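Local coordinates for acetate kinase (Entamoeba histolytica, PDB 4H0O), which is a pyrophosphate-dependent acetate kinase of the ASKHA superfamily, probably interconverting acetate and acetyl phosphate by phosphoryl transfer, at residues D307-I310 with K311-K315; A314-I317 with G318-V322; E357-D360 with S361-E364; D249-I252 with P253-I257. All coordinates share one frame; numbering follows the deposited sequence.

Contact 1. Residues D307-I310 with K311-K315; sequences DVYI and KQLAK
The ring of Y309 is met one turn further on by L313, whose methyl CD2 approaches ring atom CE1 at a slant, 4.3 Å away. V240 and L211 also touch the Y309 side chain. Y309 has CG anti to the backbone N (chi1 173°), which leaves CE1 near L313 CD2.

Four backbone bonds run along the same turn. K311 N reaches D307 O at 2.9 Å, Q312 N and L313 N reach V308 O and Y309 O, and A314 N gives the shortest of the four, 2.8 Å to I310 O. That last carbonyl is also brushed by A314 CB, 3.3 Å from I310 O. Likewise K311 CB lies 3.3 Å from D307 O, before the lysine chain bends away at chi2 and chi3.

I310 and L313 turn their hydrocarbon to I347 of helix 341-350, while D307, V308 and K311 pack on A164 of the second subunit. The Y309 side chain comes about 4 Å from that of M285 (nearest atoms), a predicted ATP-binding residue. This is regular i to i+4 alpha-helical bonding, in a largely buried helix that meets strand 205-211, helix 341-350 and the second subunit.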
ATOM      1  N   ASP B 307      -1.664  15.130   7.783  1.00 30.04           N
ATOM      2  CA  ASP B 307      -1.844  15.047   6.334  1.00 32.38           C
ATOM      3  C   ASP B 307      -1.436  13.680   5.782  1.00 36.07           C
ATOM      4  O   ASP B 307      -2.145  13.097   4.956  1.00 32.74           O
ATOM      5  CB  ASP B 307      -1.053  16.154   5.624  1.00 36.03           C
ATOM      6  CG  ASP B 307      -1.639  17.542   5.857  1.00 49.60           C
ATOM      7  OD1 ASP B 307      -2.757  17.643   6.405  1.00 51.01           O
ATOM      8  OD2 ASP B 307      -0.979  18.534   5.475  1.00 56.61           O
ATOM      9  N   VAL B 308      -0.289  13.181   6.237  1.00 33.11           N
ATOM     10  CA  VAL B 308       0.208  11.872   5.819  1.00 35.15           C
ATOM     11  C   VAL B 308      -0.729  10.762   6.291  1.00 32.49           C
ATOM     12  O   VAL B 308      -1.025   9.827   5.547  1.00 32.91           O
ATOM     13  CB  VAL B 308       1.635  11.615   6.355  1.00 30.01           C
ATOM     14  CG1 VAL B 308       2.058  10.171   6.109  1.00 30.24           C
ATOM     15  CG2 VAL B 308       2.624  12.579   5.716  1.00 26.34           C
ATOM     16  N   TYR B 309      -1.199  10.881   7.531  1.00 28.55           N
ATOM     17  CA  TYR B 309      -2.130   9.913   8.110  1.00 27.62           C
ATOM     18  C   TYR B 309      -3.440   9.847   7.321  1.00 38.70           C
ATOM     19  O   TYR B 309      -3.935   8.760   7.020  1.00 29.31           O
ATOM     20  CB  TYR B 309      -2.416  10.262   9.577  1.00 30.03           C
ATOM     21  CG  TYR B 309      -3.491   9.418  10.237  1.00 30.40           C
ATOM     22  CD1 TYR B 309      -4.828   9.807  10.207  1.00 31.06           C
ATOM     23  CD2 TYR B 309      -3.168   8.243  10.904  1.00 27.73           C
ATOM     24  CE1 TYR B 309      -5.812   9.042  10.812  1.00 34.48           C
ATOM     25  CE2 TYR B 309      -4.147   7.471  11.515  1.00 33.50           C
ATOM     26  CZ  TYR B 309      -5.465   7.877  11.464  1.00 33.24           C
ATOM     27  OH  TYR B 309      -6.438   7.113  12.067  1.00 35.97           O
ATOM     28  N   ILE B 310      -3.997  11.015   7.001  1.00 33.39           N
ATOM     29  CA  ILE B 310      -5.247  11.109   6.251  1.00 33.03           C
ATOM     30  C   ILE B 310      -5.069  10.590   4.822  1.00 33.87           C
ATOM     31  O   ILE B 310      -5.936   9.885   4.293  1.00 31.48           O
ATOM     32  CB  ILE B 310      -5.774  12.564   6.220  1.00 32.25           C
ATOM     33  CG1 ILE B 310      -6.281  12.987   7.600  1.00 33.67           C
ATOM     34  CG2 ILE B 310      -6.883  12.726   5.186  1.00 27.12           C
ATOM     35  CD1 ILE B 310      -7.419  12.131   8.122  1.00 29.04           C
ATOM     36  N   LYS B 311      -3.940  10.936   4.212  1.00 27.53           N
ATOM     37  CA  LYS B 311      -3.637  10.509   2.852  1.00 30.94           C
ATOM     38  C   LYS B 311      -3.640   8.989   2.729  1.00 32.97           C
ATOM     39  O   LYS B 311      -4.230   8.434   1.801  1.00 25.27           O
ATOM     40  CB  LYS B 311      -2.286  11.070   2.402  1.00 30.60           C
ATOM     41  CG  LYS B 311      -1.875  10.650   1.000  1.00 40.84           C
ATOM     42  CD  LYS B 311      -0.404  10.270   0.947  1.00 45.32           C
ATOM     43  CE  LYS B 311      -0.182   8.848   1.436  1.00 59.48           C
ATOM     44  NZ  LYS B 311       1.107   8.287   0.947  1.00 56.09           N
ATOM     45  N   GLN B 312      -2.978   8.317   3.667  1.00 29.60           N
ATOM     46  CA  GLN B 312      -2.901   6.862   3.641  1.00 34.90           C
ATOM     47  C   GLN B 312      -4.253   6.211   3.912  1.00 32.11           C
ATOM     48  O   GLN B 312      -4.588   5.196   3.299  1.00 27.68           O
ATOM     49  CB  GLN B 312      -1.862   6.359   4.642  1.00 31.58           C
ATOM     50  CG  GLN B 312      -1.499   4.897   4.458  1.00 36.46           C
ATOM     51  CD  GLN B 312      -0.928   4.607   3.081  1.00 41.75           C
ATOM     52  OE1 GLN B 312      -0.383   5.493   2.420  1.00 48.30           O
ATOM     53  NE2 GLN B 312      -1.053   3.360   2.641  1.00 47.62           N
ATOM     54  N   LEU B 313      -5.026   6.800   4.822  1.00 29.04           N
ATOM     55  CA  LEU B 313      -6.360   6.292   5.137  1.00 29.41           C
ATOM     56  C   LEU B 313      -7.287   6.438   3.935  1.00 30.28           C
ATOM     57  O   LEU B 313      -8.042   5.523   3.604  1.00 27.25           O
ATOM     58  CB  LEU B 313      -6.941   7.009   6.361  1.00 24.26           C
ATOM     59  CG  LEU B 313      -8.357   6.618   6.801  1.00 29.27           C
ATOM     60  CD1 LEU B 313      -8.494   5.112   6.954  1.00 24.42           C
ATOM     61  CD2 LEU B 313      -8.739   7.306   8.107  1.00 24.06           C
ATOM     62  N   ALA B 314      -7.216   7.590   3.276  1.00 28.43           N
ATOM     63  CA  ALA B 314      -8.035   7.844   2.098  1.00 27.77           C
ATOM     64  C   ALA B 314      -7.679   6.881   0.963  1.00 29.95           C
ATOM     65  O   ALA B 314      -8.558   6.310   0.315  1.00 28.95           O
ATOM     66  CB  ALA B 314      -7.873   9.279   1.648  1.00 24.37           C
ATOM     67  N   LYS B 315      -6.383   6.710   0.722  1.00 30.83           N
ATOM     68  CA  LYS B 315      -5.908   5.808  -0.323  1.00 33.41           C
ATOM     69  C   LYS B 315      -6.313   4.356  -0.052  1.00 33.10           C
ATOM     70  O   LYS B 315      -6.665   3.612  -0.972  1.00 31.16           O
ATOM     71  CB  LYS B 315      -4.387   5.913  -0.459  1.00 31.11           C
ATOM     72  CG  LYS B 315      -3.789   4.948  -1.470  1.00 44.84           C
ATOM     73  CD  LYS B 315      -2.269   4.887  -1.364  1.00 53.54           C
ATOM     74  CE  LYS B 315      -1.633   6.253  -1.589  1.00 50.25           C
ATOM     75  NZ  LYS B 315      -0.148   6.221  -1.438  1.00 65.40           N
TER

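Contact 2. Residues A314-I317 with G318-V322; sequences AKTI and GGLMV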
ATOM      1  N   ALA B 314      -7.216   7.590   3.276  1.00 28.43           N
ATOM      2  CA  ALA B 314      -8.035   7.844   2.098  1.00 27.77           C
ATOM      3  C   ALA B 314      -7.679   6.881   0.963  1.00 29.95           C
ATOM      4  O   ALA B 314      -8.558   6.310   0.315  1.00 28.95           O
ATOM      5  CB  ALA B 314      -7.873   9.279   1.648  1.00 24.37           C
ATOM      6  N   LYS B 315      -6.383   6.710   0.722  1.00 30.83           N
ATOM      7  CA  LYS B 315      -5.908   5.808  -0.323  1.00 33.41           C
ATOM      8  C   LYS B 315      -6.313   4.356  -0.052  1.00 33.10           C
ATOM      9  O   LYS B 315      -6.665   3.612  -0.972  1.00 31.16           O
ATOM     10  CB  LYS B 315      -4.387   5.913  -0.459  1.00 31.11           C
ATOM     11  CG  LYS B 315      -3.789   4.948  -1.470  1.00 44.84           C
ATOM     12  CD  LYS B 315      -2.269   4.887  -1.364  1.00 53.54           C
ATOM     13  CE  LYS B 315      -1.633   6.253  -1.589  1.00 50.25           C
ATOM     14  NZ  LYS B 315      -0.148   6.221  -1.438  1.00 65.40           N
ATOM     15  N   THR B 316      -6.268   3.964   1.218  1.00 28.80           N
ATOM     16  CA  THR B 316      -6.632   2.607   1.616  1.00 29.28           C
ATOM     17  C   THR B 316      -8.122   2.335   1.384  1.00 31.04           C
ATOM     18  O   THR B 316      -8.500   1.256   0.916  1.00 33.32           O
ATOM     19  CB  THR B 316      -6.289   2.347   3.091  1.00 25.71           C
ATOM     20  OG1 THR B 316      -4.910   2.666   3.324  1.00 31.75           O
ATOM     21  CG2 THR B 316      -6.539   0.885   3.446  1.00 24.09           C
ATOM     22  N   ILE B 317      -8.960   3.312   1.719  1.00 22.59           N
ATOM     23  CA  ILE B 317     -10.399   3.203   1.501  1.00 26.39           C
ATOM     24  C   ILE B 317     -10.708   3.136   0.005  1.00 27.88           C
ATOM     25  O   ILE B 317     -11.505   2.298  -0.437  1.00 26.83           O
ATOM     26  CB  ILE B 317     -11.159   4.381   2.150  1.00 36.14           C
ATOM     27  CG1 ILE B 317     -11.054   4.305   3.675  1.00 28.44           C
ATOM     28  CG2 ILE B 317     -12.620   4.391   1.720  1.00 27.91           C
ATOM     29  CD1 ILE B 317     -11.524   5.568   4.386  1.00 31.78           C
ATOM     30  N   GLY B 318     -10.072   4.013  -0.768  1.00 19.47           N
ATOM     31  CA  GLY B 318     -10.215   4.002  -2.215  1.00 27.37           C
ATOM     32  C   GLY B 318      -9.875   2.656  -2.832  1.00 31.76           C
ATOM     33  O   GLY B 318     -10.593   2.169  -3.709  1.00 30.79           O
ATOM     34  N   GLY B 319      -8.783   2.048  -2.373  1.00 26.16           N
ATOM     35  CA  GLY B 319      -8.346   0.769  -2.905  1.00 23.34           C
ATOM     36  C   GLY B 319      -9.302  -0.361  -2.565  1.00 28.12           C
ATOM     37  O   GLY B 319      -9.561  -1.236  -3.395  1.00 28.12           O
ATOM     38  N   LEU B 320      -9.825  -0.345  -1.343  1.00 27.43           N
ATOM     39  CA  LEU B 320     -10.732  -1.393  -0.879  1.00 27.13           C
ATOM     40  C   LEU B 320     -12.088  -1.316  -1.568  1.00 30.56           C
ATOM     41  O   LEU B 320     -12.720  -2.345  -1.830  1.00 32.96           O
ATOM     42  CB  LEU B 320     -10.906  -1.329   0.642  1.00 21.10           C
ATOM     43  CG  LEU B 320      -9.727  -1.855   1.465  1.00 32.47           C
ATOM     44  CD1 LEU B 320      -9.951  -1.640   2.952  1.00 29.57           C
ATOM     45  CD2 LEU B 320      -9.488  -3.333   1.182  1.00 33.41           C
ATOM     46  N   MET B 321     -12.528  -0.095  -1.857  1.00 25.17           N
ATOM     47  CA  MET B 321     -13.800   0.138  -2.536  1.00 29.21           C
ATOM     48  C   MET B 321     -13.831  -0.532  -3.910  1.00 34.96           C
ATOM     49  O   MET B 321     -14.811  -1.193  -4.267  1.00 30.90           O
ATOM     50  CB  MET B 321     -14.053   1.639  -2.676  1.00 28.48           C
ATOM     51  CG  MET B 321     -15.365   1.991  -3.353  1.00 28.52           C
ATOM     52  SD  MET B 321     -15.679   3.769  -3.310  1.00 34.83           S
ATOM     53  CE  MET B 321     -14.261   4.382  -4.223  1.00 38.83           C
ATOM     54  N   VAL B 322     -12.752  -0.362  -4.671  1.00 31.91           N
ATOM     55  CA  VAL B 322     -12.649  -0.969  -5.994  1.00 35.37           C
ATOM     56  C   VAL B 322     -12.597  -2.493  -5.890  1.00 30.78           C
ATOM     57  O   VAL B 322     -13.181  -3.199  -6.713  1.00 37.24           O
ATOM     58  CB  VAL B 322     -11.430  -0.431  -6.770  1.00 32.38           C
ATOM     59  CG1 VAL B 322     -11.281  -1.143  -8.104  1.00 29.14           C
ATOM     60  CG2 VAL B 322     -11.572   1.062  -7.002  1.00 25.23           C
TER
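A314 O receives the N-H of G318 at 3.0 Å and a nearly straight 168°, one of four successive i to i+4 bonds that carry the alpha helix 299-324 through a pair of glycines. G319 N bonds to K315 O, L320 N to T316 O and M321 N to I317 O, all about as long but more bent, at 152 to 153°. The hydroxyl of T316 turns back along the helix instead, where OG1 is hydrogen-bonded to Q312 O.

Outward from the backbone, L320 CG comes 3.4 Å from T316 O, and L320 CD1 lies within 4.3 Å of T316 CG2. Both residues rest on C218 of strand 216-222. I317 and M321 lie one turn apart and press on I207 of strand 205-211, which seats this side of the helix against the sheet.

The same helix also faces the second subunit. A314 packs on V322 of the second subunit, V322 on G318 of that subunit, and M321 on M321 of that subunit, consistent with a close approach of the two chains at A314 and G318. The next backbone bond along, V322 N to G318 O, is weak at 3.5 Å.

Contact 3. Residues E357-D360 with S361-E364; sequences ELDD and SLNE
This is a surface helix start: D359 occupies the N-cap position where the loop after helix 341-350 turns into helix 360-365, and the contact runs round that first turn. The capping bond itself is weak, S361 N lying 3.4 Å from D359 OD1 with a bent angle of 138°. D359 holds CG anti to its own N (chi1 -165°), which brings the carboxylate to the helix N terminus and across L362 at a slant, L362 CG being 3.7 Å from D359 OD2.

The backbone of D359 does firmer work. Its O accepts from N363 N at 3.1 Å in the carbonyl plane, and D360 O takes E364 N in the next bond, with the donor above that plane. E364, extended beyond CG, runs past the same carbonyl, with E364 CG 3.4 Å from D360 O, while its carboxylate stays apart from that of D360; two such charges would be expected to disfavour a closer approach.

On the inner side L358 CD2 lies 4.1 Å from N363 CG. The N363 amide is fixed at both ends, OD1 by R344 NE and ND2 by W341 O, which ties the short helix to helix 341-350. L358 also touches C348 there. A water bridges D360 and N363 within the first turn: besides a weak bond to D360 O, it accepts from N363 ND2 at 3.0 Å and donates to D360 OD1 at 3.2 Å.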
ATOM      1  N   GLU B 357     -22.539  13.188   1.728  1.00 40.82           N
ATOM      2  CA  GLU B 357     -23.048  14.466   2.204  1.00 41.77           C
ATOM      3  C   GLU B 357     -23.128  14.417   3.724  1.00 47.11           C
ATOM      4  O   GLU B 357     -24.079  13.873   4.290  1.00 43.74           O
ATOM      5  CB  GLU B 357     -24.430  14.735   1.608  1.00 53.20           C
ATOM      6  CG  GLU B 357     -24.521  14.398   0.125  1.00 61.15           C
ATOM      7  CD  GLU B 357     -25.908  14.617  -0.456  1.00 76.51           C
ATOM      8  OE1 GLU B 357     -26.900  14.545   0.304  1.00 68.73           O
ATOM      9  OE2 GLU B 357     -26.002  14.861  -1.678  1.00 68.01           O
ATOM     10  N   LEU B 358     -22.120  14.987   4.378  1.00 43.72           N
ATOM     11  CA  LEU B 358     -21.973  14.861   5.822  1.00 44.47           C
ATOM     12  C   LEU B 358     -22.734  15.950   6.579  1.00 46.75           C
ATOM     13  O   LEU B 358     -22.632  17.134   6.248  1.00 46.56           O
ATOM     14  CB  LEU B 358     -20.487  14.901   6.198  1.00 35.90           C
ATOM     15  CG  LEU B 358     -20.077  14.224   7.508  1.00 39.59           C
ATOM     16  CD1 LEU B 358     -20.289  12.721   7.421  1.00 39.78           C
ATOM     17  CD2 LEU B 358     -18.634  14.532   7.850  1.00 39.29           C
ATOM     18  N   ASP B 359     -23.507  15.550   7.586  1.00 50.22           N
ATOM     19  CA  ASP B 359     -24.108  16.519   8.493  1.00 45.52           C
ATOM     20  C   ASP B 359     -23.014  16.968   9.456  1.00 47.66           C
ATOM     21  O   ASP B 359     -22.689  16.261  10.417  1.00 42.17           O
ATOM     22  CB  ASP B 359     -25.290  15.908   9.253  1.00 44.94           C
ATOM     23  CG  ASP B 359     -26.172  16.960   9.918  1.00 53.15           C
ATOM     24  OD1 ASP B 359     -25.650  18.023  10.320  1.00 49.42           O
ATOM     25  OD2 ASP B 359     -27.395  16.720  10.040  1.00 52.68           O
ATOM     26  N   ASP B 360     -22.439  18.136   9.183  1.00 42.76           N
ATOM     27  CA  ASP B 360     -21.282  18.625   9.929  1.00 47.01           C
ATOM     28  C   ASP B 360     -21.583  18.934  11.396  1.00 53.23           C
ATOM     29  O   ASP B 360     -20.686  18.887  12.240  1.00 47.32           O
ATOM     30  CB  ASP B 360     -20.669  19.847   9.235  1.00 44.86           C
ATOM     31  CG  ASP B 360     -19.927  19.481   7.964  1.00 56.64           C
ATOM     32  OD1 ASP B 360     -19.362  18.368   7.912  1.00 62.15           O
ATOM     33  OD2 ASP B 360     -19.907  20.298   7.020  1.00 71.43           O
ATOM     34  N   SER B 361     -22.842  19.236  11.699  1.00 51.54           N
ATOM     35  CA  SER B 361     -23.234  19.533  13.073  1.00 52.65           C
ATOM     36  C   SER B 361     -23.312  18.255  13.908  1.00 44.02           C
ATOM     37  O   SER B 361     -22.905  18.242  15.070  1.00 53.09           O
ATOM     38  CB  SER B 361     -24.567  20.281  13.107  1.00 48.33           C
ATOM     39  OG  SER B 361     -24.809  20.825  14.391  1.00 60.73           O
ATOM     40  N   LEU B 362     -23.833  17.184  13.313  1.00 48.17           N
ATOM     41  CA  LEU B 362     -23.887  15.887  13.984  1.00 39.32           C
ATOM     42  C   LEU B 362     -22.480  15.336  14.203  1.00 46.29           C
ATOM     43  O   LEU B 362     -22.174  14.778  15.259  1.00 46.32           O
ATOM     44  CB  LEU B 362     -24.716  14.881  13.180  1.00 44.84           C
ATOM     45  CG  LEU B 362     -26.237  15.060  13.129  1.00 53.35           C
ATOM     46  CD1 LEU B 362     -26.902  13.873  12.449  1.00 37.27           C
ATOM     47  CD2 LEU B 362     -26.801  15.249  14.524  1.00 41.50           C
ATOM     48  N   ASN B 363     -21.623  15.499  13.200  1.00 43.30           N
ATOM     49  CA  ASN B 363     -20.264  14.972  13.267  1.00 43.09           C
ATOM     50  C   ASN B 363     -19.423  15.616  14.364  1.00 39.68           C
ATOM     51  O   ASN B 363     -18.682  14.927  15.067  1.00 36.57           O
ATOM     52  CB  ASN B 363     -19.561  15.113  11.917  1.00 38.18           C
ATOM     53  CG  ASN B 363     -18.147  14.567  11.941  1.00 41.43           C
ATOM     54  OD1 ASN B 363     -17.934  13.379  12.191  1.00 36.59           O
ATOM     55  ND2 ASN B 363     -17.171  15.430  11.675  1.00 38.93           N
ATOM     56  N   GLU B 364     -19.544  16.934  14.511  1.00 45.25           N
ATOM     57  CA  GLU B 364     -18.747  17.673  15.490  1.00 46.72           C
ATOM     58  C   GLU B 364     -19.156  17.385  16.934  1.00 40.48           C
ATOM     59  O   GLU B 364     -18.413  17.694  17.865  1.00 46.70           O
ATOM     60  CB  GLU B 364     -18.802  19.180  15.209  1.00 44.15           C
ATOM     61  CG  GLU B 364     -17.913  19.630  14.051  1.00 54.12           C
ATOM     62  CD  GLU B 364     -18.169  21.067  13.622  1.00 57.15           C
ATOM     63  OE1 GLU B 364     -18.519  21.902  14.483  1.00 69.22           O
ATOM     64  OE2 GLU B 364     -18.023  21.358  12.415  1.00 63.32           O
TER
HETATM   65  O   HOH W   1     -17.725  18.157  10.679  1.00 36.10           O

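Contact 4. Residues D249-I252 with P253-I257; sequences DPTI and PIDMI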
ATOM      1  N   ASP B 249       7.677   1.972   1.053  1.00 27.00           N
ATOM      2  CA  ASP B 249       8.529   1.384   0.023  1.00 31.18           C
ATOM      3  C   ASP B 249       9.343   0.229   0.618  1.00 34.79           C
ATOM      4  O   ASP B 249      10.107   0.426   1.563  1.00 34.41           O
ATOM      5  CB  ASP B 249       9.459   2.458  -0.550  1.00 32.05           C
ATOM      6  CG  ASP B 249      10.141   2.029  -1.841  1.00 40.14           C
ATOM      7  OD1 ASP B 249      10.558   0.854  -1.954  1.00 31.57           O
ATOM      8  OD2 ASP B 249      10.271   2.883  -2.748  1.00 42.42           O
ATOM      9  N   PRO B 250       9.167  -0.985   0.070  1.00 31.44           N
ATOM     10  CA  PRO B 250       9.794  -2.222   0.563  1.00 36.15           C
ATOM     11  C   PRO B 250      11.322  -2.162   0.591  1.00 37.56           C
ATOM     12  O   PRO B 250      11.954  -2.943   1.309  1.00 36.31           O
ATOM     13  CB  PRO B 250       9.338  -3.275  -0.453  1.00 32.58           C
ATOM     14  CG  PRO B 250       8.072  -2.732  -1.021  1.00 34.22           C
ATOM     15  CD  PRO B 250       8.264  -1.240  -1.066  1.00 31.82           C
ATOM     16  N   THR B 251      11.902  -1.255  -0.191  1.00 35.97           N
ATOM     17  CA  THR B 251      13.352  -1.090  -0.236  1.00 32.38           C
ATOM     18  C   THR B 251      13.855  -0.320   0.995  1.00 37.88           C
ATOM     19  O   THR B 251      15.007  -0.477   1.413  1.00 34.15           O
ATOM     20  CB  THR B 251      13.790  -0.382  -1.542  1.00 32.61           C
ATOM     21  OG1 THR B 251      13.328  -1.131  -2.675  1.00 34.28           O
ATOM     22  CG2 THR B 251      15.302  -0.261  -1.621  1.00 31.65           C
ATOM     23  N   ILE B 252      12.980   0.495   1.581  1.00 26.08           N
ATOM     24  CA  ILE B 252      13.347   1.303   2.747  1.00 30.64           C
ATOM     25  C   ILE B 252      13.855   0.497   3.956  1.00 34.71           C
ATOM     26  O   ILE B 252      14.898   0.841   4.517  1.00 33.92           O
ATOM     27  CB  ILE B 252      12.223   2.288   3.164  1.00 31.16           C
ATOM     28  CG1 ILE B 252      11.913   3.250   2.016  1.00 32.34           C
ATOM     29  CG2 ILE B 252      12.631   3.080   4.393  1.00 24.90           C
ATOM     30  CD1 ILE B 252      10.883   4.312   2.359  1.00 30.62           C
ATOM     31  N   PRO B 253      13.131  -0.565   4.369  1.00 35.67           N
ATOM     32  CA  PRO B 253      13.687  -1.334   5.488  1.00 33.67           C
ATOM     33  C   PRO B 253      15.059  -1.904   5.142  1.00 33.56           C
ATOM     34  O   PRO B 253      15.968  -1.795   5.960  1.00 32.08           O
ATOM     35  CB  PRO B 253      12.677  -2.471   5.674  1.00 29.25           C
ATOM     36  CG  PRO B 253      11.405  -1.945   5.112  1.00 37.30           C
ATOM     37  CD  PRO B 253      11.807  -1.074   3.960  1.00 35.02           C
ATOM     38  N   ILE B 254      15.200  -2.475   3.946  1.00 30.22           N
ATOM     39  CA  ILE B 254      16.468  -3.039   3.480  1.00 31.17           C
ATOM     40  C   ILE B 254      17.637  -2.049   3.597  1.00 37.67           C
ATOM     41  O   ILE B 254      18.705  -2.393   4.107  1.00 38.54           O
ATOM     42  CB  ILE B 254      16.362  -3.524   2.015  1.00 30.81           C
ATOM     43  CG1 ILE B 254      15.192  -4.499   1.848  1.00 35.65           C
ATOM     44  CG2 ILE B 254      17.667  -4.164   1.561  1.00 27.68           C
ATOM     45  CD1 ILE B 254      14.952  -4.947   0.411  1.00 31.34           C
ATOM     46  N   ASP B 255      17.430  -0.822   3.124  1.00 34.07           N
ATOM     47  CA  ASP B 255      18.461   0.211   3.198  1.00 38.61           C
ATOM     48  C   ASP B 255      18.741   0.661   4.630  1.00 38.76           C
ATOM     49  O   ASP B 255      19.877   0.996   4.966  1.00 41.60           O
ATOM     50  CB  ASP B 255      18.086   1.413   2.325  1.00 31.60           C
ATOM     51  CG  ASP B 255      18.405   1.187   0.860  1.00 54.95           C
ATOM     52  OD1 ASP B 255      19.426   0.526   0.574  1.00 63.68           O
ATOM     53  OD2 ASP B 255      17.636   1.669  -0.001  1.00 56.19           O
ATOM     54  N   MET B 256      17.709   0.667   5.471  1.00 31.80           N
ATOM     55  CA  MET B 256      17.879   1.025   6.877  1.00 28.96           C
ATOM     56  C   MET B 256      18.653  -0.046   7.648  1.00 34.53           C
ATOM     57  O   MET B 256      19.381   0.276   8.586  1.00 30.85           O
ATOM     58  CB  MET B 256      16.526   1.303   7.544  1.00 33.48           C
ATOM     59  CG  MET B 256      15.866   2.599   7.099  1.00 37.98           C
ATOM     60  SD  MET B 256      14.176   2.777   7.710  1.00 37.87           S
ATOM     61  CE  MET B 256      14.458   2.986   9.470  1.00 28.34           C
ATOM     62  N   ILE B 257      18.488  -1.312   7.255  1.00 35.39           N
ATOM     63  CA  ILE B 257      19.270  -2.408   7.835  1.00 35.32           C
ATOM     64  C   ILE B 257      20.759  -2.122   7.652  1.00 34.13           C
ATOM     65  O   ILE B 257      21.550  -2.281   8.584  1.00 43.14           O
ATOM     66  CB  ILE B 257      18.970  -3.775   7.168  1.00 38.89           C
ATOM     67  CG1 ILE B 257      17.477  -4.113   7.207  1.00 37.95           C
ATOM     68  CG2 ILE B 257      19.788  -4.883   7.818  1.00 33.36           C
ATOM     69  CD1 ILE B 257      16.924  -4.365   8.577  1.00 37.23           C
TER
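T251 and D255, and likewise I252 and M256, carry this helix start, each pair one turn apart with its side chains lying side by side and pointing the same way.

The hydrogen bonds come in two sets. At the entrance the D249 side chain caps the turn: its OD1 accepts from T251 N at 3.1 Å, met on the anti side of the carboxylate, while I252 N bonds to D249 O at 2.9 Å. Helical i to i+4 bonding then takes over, D255 N to T251 O and M256 N to I252 O, both 3.0 Å.

P253 brings no N-H to the turn. Its CD takes the place of the amide hydrogen, 3.3 Å from D249 O, the carbonyl an i to i+4 bond would use, and also close to P250 O. I254 CG1 is 3.6 Å from P250 O.

Apolar contact is made mainly by I252, whose CG2 stands anti to the backbone N and meets M256 SD at 3.7 Å; its CB packs on P253 CD. The other pair instead sets a methyl against a carboxylate, T251 CG2 lying 3.4 Å from D255 OD2.

Polar ends point to the dimer partner: D249 OD1 and T251 OG1 are both hydrogen-bonded to S234 OG of the second subunit, and D255 packs on Y178 of that chain. Within its own chain, M256 rests on V265 and I268 and I257 on I262 and V265, so helix 251-260 is laid against helix 262-271 while its first turn meets the other subunit.

Each contact is local, between residues about one turn apart in eight or nine continuous residues, so none closes a long loop. Contact 4 comes first, at the start of helix 251-260. Contacts 1 and 2 follow on helix 299-324 and share A314 and K315, the second beginning where the first ends; they neither nest nor cross contact 4 or contact 3. Contact 3 is last, at the start of helix 360-365, with its centre about 41 Å from that of contact 4. Contacts 1, 2 and 4 all touch the second subunit, whereas contact 3 does not; helix 341-350 is a shared neighbour of contacts 1 and 3, and strand 205-211 of contacts 1 and 2.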